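PDB 4UWM: 3,6-diketocamphane 1,6-monooxygenase from Pseudomonas putida, which catalyses the FMNH2- and oxygen-dependent Baeyer-Villiger oxidation of a diketocamphane to a lactone, a step in the breakdown of (-)-camphor. Local coordinates for residues A[41-46]-A[71-76]. Residues are numbered along the deposited sequence; the frame is centred on the assembly and turned at random. Where two conformers were deposited one is given.
With FMN (flavin mononucleotide), chain C.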
loop_
_atom_site.group_PDB
_atom_site.type_symbol
_atom_site.label_atom_id
_atom_site.label_comp_id
_atom_site.label_asym_id
_atom_site.label_seq_id
_atom_site.Cartn_x
_atom_site.Cartn_y
_atom_site.Cartn_z
ATOM N N MET A 41 7.916 13.902 -6.103
ATOM C CA MET A 41 6.734 13.490 -6.849
ATOM C C MET A 41 5.578 13.331 -5.877
ATOM O O MET A 41 5.675 12.548 -4.950
ATOM C CB MET A 41 7.004 12.185 -7.598
ATOM C CG MET A 41 5.798 11.670 -8.397
ATOM S SD MET A 41 6.233 10.100 -9.158
ATOM C CE MET A 41 4.750 9.735 -10.121
ATOM N N MET A 42 4.531 14.121 -6.077
ATOM C CA MET A 42 3.303 14.073 -5.282
ATOM C C MET A 42 2.301 13.166 -6.004
ATOM O O MET A 42 2.149 13.271 -7.229
ATOM C CB MET A 42 2.708 15.482 -5.132
ATOM C CG MET A 42 3.567 16.420 -4.265
ATOM S SD MET A 42 2.857 18.079 -4.175
ATOM C CE MET A 42 4.175 18.966 -3.316
ATOM N N ILE A 43 1.615 12.289 -5.257
ATOM C CA ILE A 43 0.614 11.378 -5.860
ATOM C C ILE A 43 -0.680 11.483 -5.099
ATOM O O ILE A 43 -0.696 11.261 -3.880
ATOM C CB ILE A 43 1.125 9.920 -5.913
ATOM C CG1 ILE A 43 2.490 9.894 -6.604
ATOM C CG2 ILE A 43 0.101 9.001 -6.612
ATOM C CD1 ILE A 43 3.329 8.661 -6.401
ATOM N N SER A 44 -1.757 11.816 -5.802
ATOM C CA SER A 44 -3.048 12.058 -5.161
ATOM C C SER A 44 -3.848 10.777 -4.878
ATOM O O SER A 44 -3.471 9.696 -5.306
ATOM C CB SER A 44 -3.891 13.059 -5.955
ATOM O OG SER A 44 -3.199 14.290 -6.095
ATOM N N GLU A 45 -4.956 10.949 -4.159
ATOM C CA GLU A 45 -5.804 9.856 -3.681
ATOM C C GLU A 45 -7.281 10.157 -3.900
ATOM O O GLU A 45 -7.803 11.172 -3.389
ATOM C CB GLU A 45 -5.512 9.616 -2.179
ATOM C CG GLU A 45 -6.401 8.576 -1.480
ATOM C CD GLU A 45 -5.991 8.387 -0.012
ATOM O OE1 GLU A 45 -4.821 8.044 0.233
ATOM O OE2 GLU A 45 -6.819 8.614 0.898
ATOM N N HIS A 46 -7.956 9.292 -4.661
ATOM C CA HIS A 46 -9.398 9.407 -4.906
ATOM C C HIS A 46 -9.968 8.004 -5.035
ATOM O O HIS A 46 -9.375 7.181 -5.728
ATOM C CB HIS A 46 -9.699 10.135 -6.220
ATOM C CG HIS A 46 -9.080 11.493 -6.338
ATOM N ND1 HIS A 46 -7.731 11.687 -6.579
ATOM C CD2 HIS A 46 -9.641 12.731 -6.309
ATOM C CE1 HIS A 46 -7.489 12.987 -6.667
ATOM N NE2 HIS A 46 -8.628 13.638 -6.488
ATOM N N ILE A 71 14.730 11.194 -5.711
ATOM C CA ILE A 71 13.449 11.881 -5.679
ATOM C C ILE A 71 12.734 11.561 -4.354
ATOM O O ILE A 71 12.876 10.458 -3.829
ATOM C CB ILE A 71 12.593 11.508 -6.927
ATOM C CG1 ILE A 71 11.469 12.518 -7.157
ATOM C CG2 ILE A 71 12.152 10.036 -6.883
ATOM C CD1 ILE A 71 10.914 12.482 -8.575
ATOM N N LYS A 72 12.021 12.549 -3.817
ATOM C CA LYS A 72 11.210 12.394 -2.619
ATOM C C LYS A 72 9.741 12.172 -3.023
ATOM O O LYS A 72 9.259 12.772 -3.984
ATOM C CB LYS A 72 11.298 13.649 -1.745
ATOM C CG LYS A 72 12.715 14.035 -1.321
ATOM C CD LYS A 72 12.633 15.259 -0.427
ATOM C CE LYS A 72 13.961 15.977 -0.298
ATOM N NZ LYS A 72 13.776 17.098 0.660
ATOM N N PHE A 73 9.027 11.342 -2.266
ATOM C CA PHE A 73 7.611 11.053 -2.573
ATOM C C PHE A 73 6.671 11.593 -1.511
ATOM O O PHE A 73 7.037 11.637 -0.344
ATOM C CB PHE A 73 7.392 9.548 -2.681
ATOM C CG PHE A 73 8.117 8.908 -3.814
ATOM C CD1 PHE A 73 7.554 8.881 -5.089
ATOM C CD2 PHE A 73 9.339 8.290 -3.606
ATOM C CE1 PHE A 73 8.215 8.267 -6.138
ATOM C CE2 PHE A 73 10.008 7.660 -4.661
ATOM C CZ PHE A 73 9.450 7.661 -5.929
ATOM N N ALA A 74 5.463 11.984 -1.910
ATOM C CA ALA A 74 4.431 12.342 -0.957
ATOM C C ALA A 74 3.069 11.945 -1.470
ATOM O O ALA A 74 2.714 12.281 -2.606
ATOM C CB ALA A 74 4.444 13.849 -0.669
ATOM N N PRO A 75 2.272 11.267 -0.622
ATOM C CA PRO A 75 0.851 11.245 -0.922
ATOM C C PRO A 75 0.317 12.664 -0.792
ATOM O O PRO A 75 0.659 13.387 0.176
ATOM C CB PRO A 75 0.264 10.314 0.174
ATOM C CG PRO A 75 1.221 10.432 1.302
ATOM C CD PRO A 75 2.586 10.639 0.680
ATOM N N MET A 76 -0.503 13.081 -1.745
ATOM C CA MET A 76 -1.019 14.449 -1.767
ATOM C C MET A 76 -2.484 14.479 -2.190
ATOM O O MET A 76 -2.815 14.818 -3.349
ATOM C CB MET A 76 -0.164 15.326 -2.694
ATOM C CG MET A 76 -0.456 16.826 -2.599
ATOM S SD MET A 76 -0.162 17.450 -0.931
ATOM C CE MET A 76 1.608 17.147 -0.790
HETATM N N1 FMN C . -6.321 18.446 -2.902
HETATM C C2 FMN C . -5.256 17.653 -2.588
HETATM O O2 FMN C . -5.114 17.252 -1.413
HETATM N N3 FMN C . -4.334 17.279 -3.495
HETATM C C4 FMN C . -4.398 17.662 -4.776
HETATM O O4 FMN C . -3.514 17.288 -5.575
HETATM C C4A FMN C . -5.530 18.528 -5.213
HETATM N N5 FMN C . -5.668 18.952 -6.490
HETATM C C5A FMN C . -6.705 19.741 -6.868
HETATM C C6 FMN C . -6.813 20.163 -8.196
HETATM C C7 FMN C . -7.872 20.974 -8.603
HETATM C C7M FMN C . -7.970 21.418 -10.041
HETATM C C8 FMN C . -8.897 21.390 -7.601
HETATM C C8M FMN C . -10.060 22.263 -7.982
HETATM C C9 FMN C . -8.791 20.972 -6.277
HETATM C C9A FMN C . -7.734 20.163 -5.864
HETATM N N10 FMN C . -7.618 19.738 -4.515
HETATM C C10 FMN C . -6.518 18.910 -4.165
HETATM C "C1'" FMN C . -8.630 20.126 -3.514
HETATM C "C2'" FMN C . -8.198 21.343 -2.711
HETATM O "O2'" FMN C . -6.859 21.130 -2.268
HETATM C "C3'" FMN C . -9.111 21.551 -1.506
HETATM O "O3'" FMN C . -10.152 22.465 -1.876
HETATM C "C4'" FMN C . -8.317 22.068 -0.303
HETATM O "O4'" FMN C . -7.622 20.987 0.332
HETATM C "C5'" FMN C . -9.176 22.803 0.719
HETATM O "O5'" FMN C . -9.055 24.181 0.391
HETATM P P FMN C . -9.504 25.375 1.358
HETATM O O1P FMN C . -9.173 24.974 2.761
HETATM O O2P FMN C . -8.638 26.477 0.825
HETATM O O3P FMN C . -10.973 25.513 1.072
#
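Met41, Met42 and Ile43 run parallel to Phe73, Ala74 and Pro75 as adjacent strands, their axes 4.8 Å apart and 20° off parallel, joined by backbone hydrogen bonds from Met41 N to Lys72 O, Ala74 N to Met41 O, and Ile43 N to Ala74 O. A fourth, Met76 N to Ile43 O at 2.8 Å, continues the pairing past Ile43 and Pro75, with the donor well above the carbonyl plane. This is a beta-alpha-beta unit of the TIM-barrel fold of the luciferase family, connected through helix 57-65. On the face carrying Met41, Phe73 and Ile43, the Met41 chain is fully extended, with CG anti to the backbone N (chi1 179°), and brings SD to the edge of the Phe73 ring, 4.1 Å from CE1, a Met-aromatic contact. Helices 19-35 and 57-65 pack against this layer. On the face of Met42 and Ala74, the Met42 side chain runs beside that of Met76, both pointing the same way. Met42 stays straight beyond CG, whereas Met76, in the conformer described, bends at its second and third torsions, which folds its CE back to 3.7 Å from Met42 SD. With Met42 cut back to an alanine, the bent end of Met76 is likely to face a gap and be less firmly held, though Ala199 and Thr201 would still touch it. Beside the flavin, Met76 O accepts the flavin N3-H at 2.9 Å, and Ser44 OG lies 2.8 Å from that same Met76 O and 3.1 Å from flavin O4, its one proton being within reach of both. His10 and Thr201 also hydrogen-bond to the cofactor. The main-chain pairing of Ile43 with Met76 thus probably helps place the Met76 carbonyl which, with Ser44 OG next to it, faces the N3-H and C4=O edge of the isoalloxazine and probably helps to fix the ring's orientation.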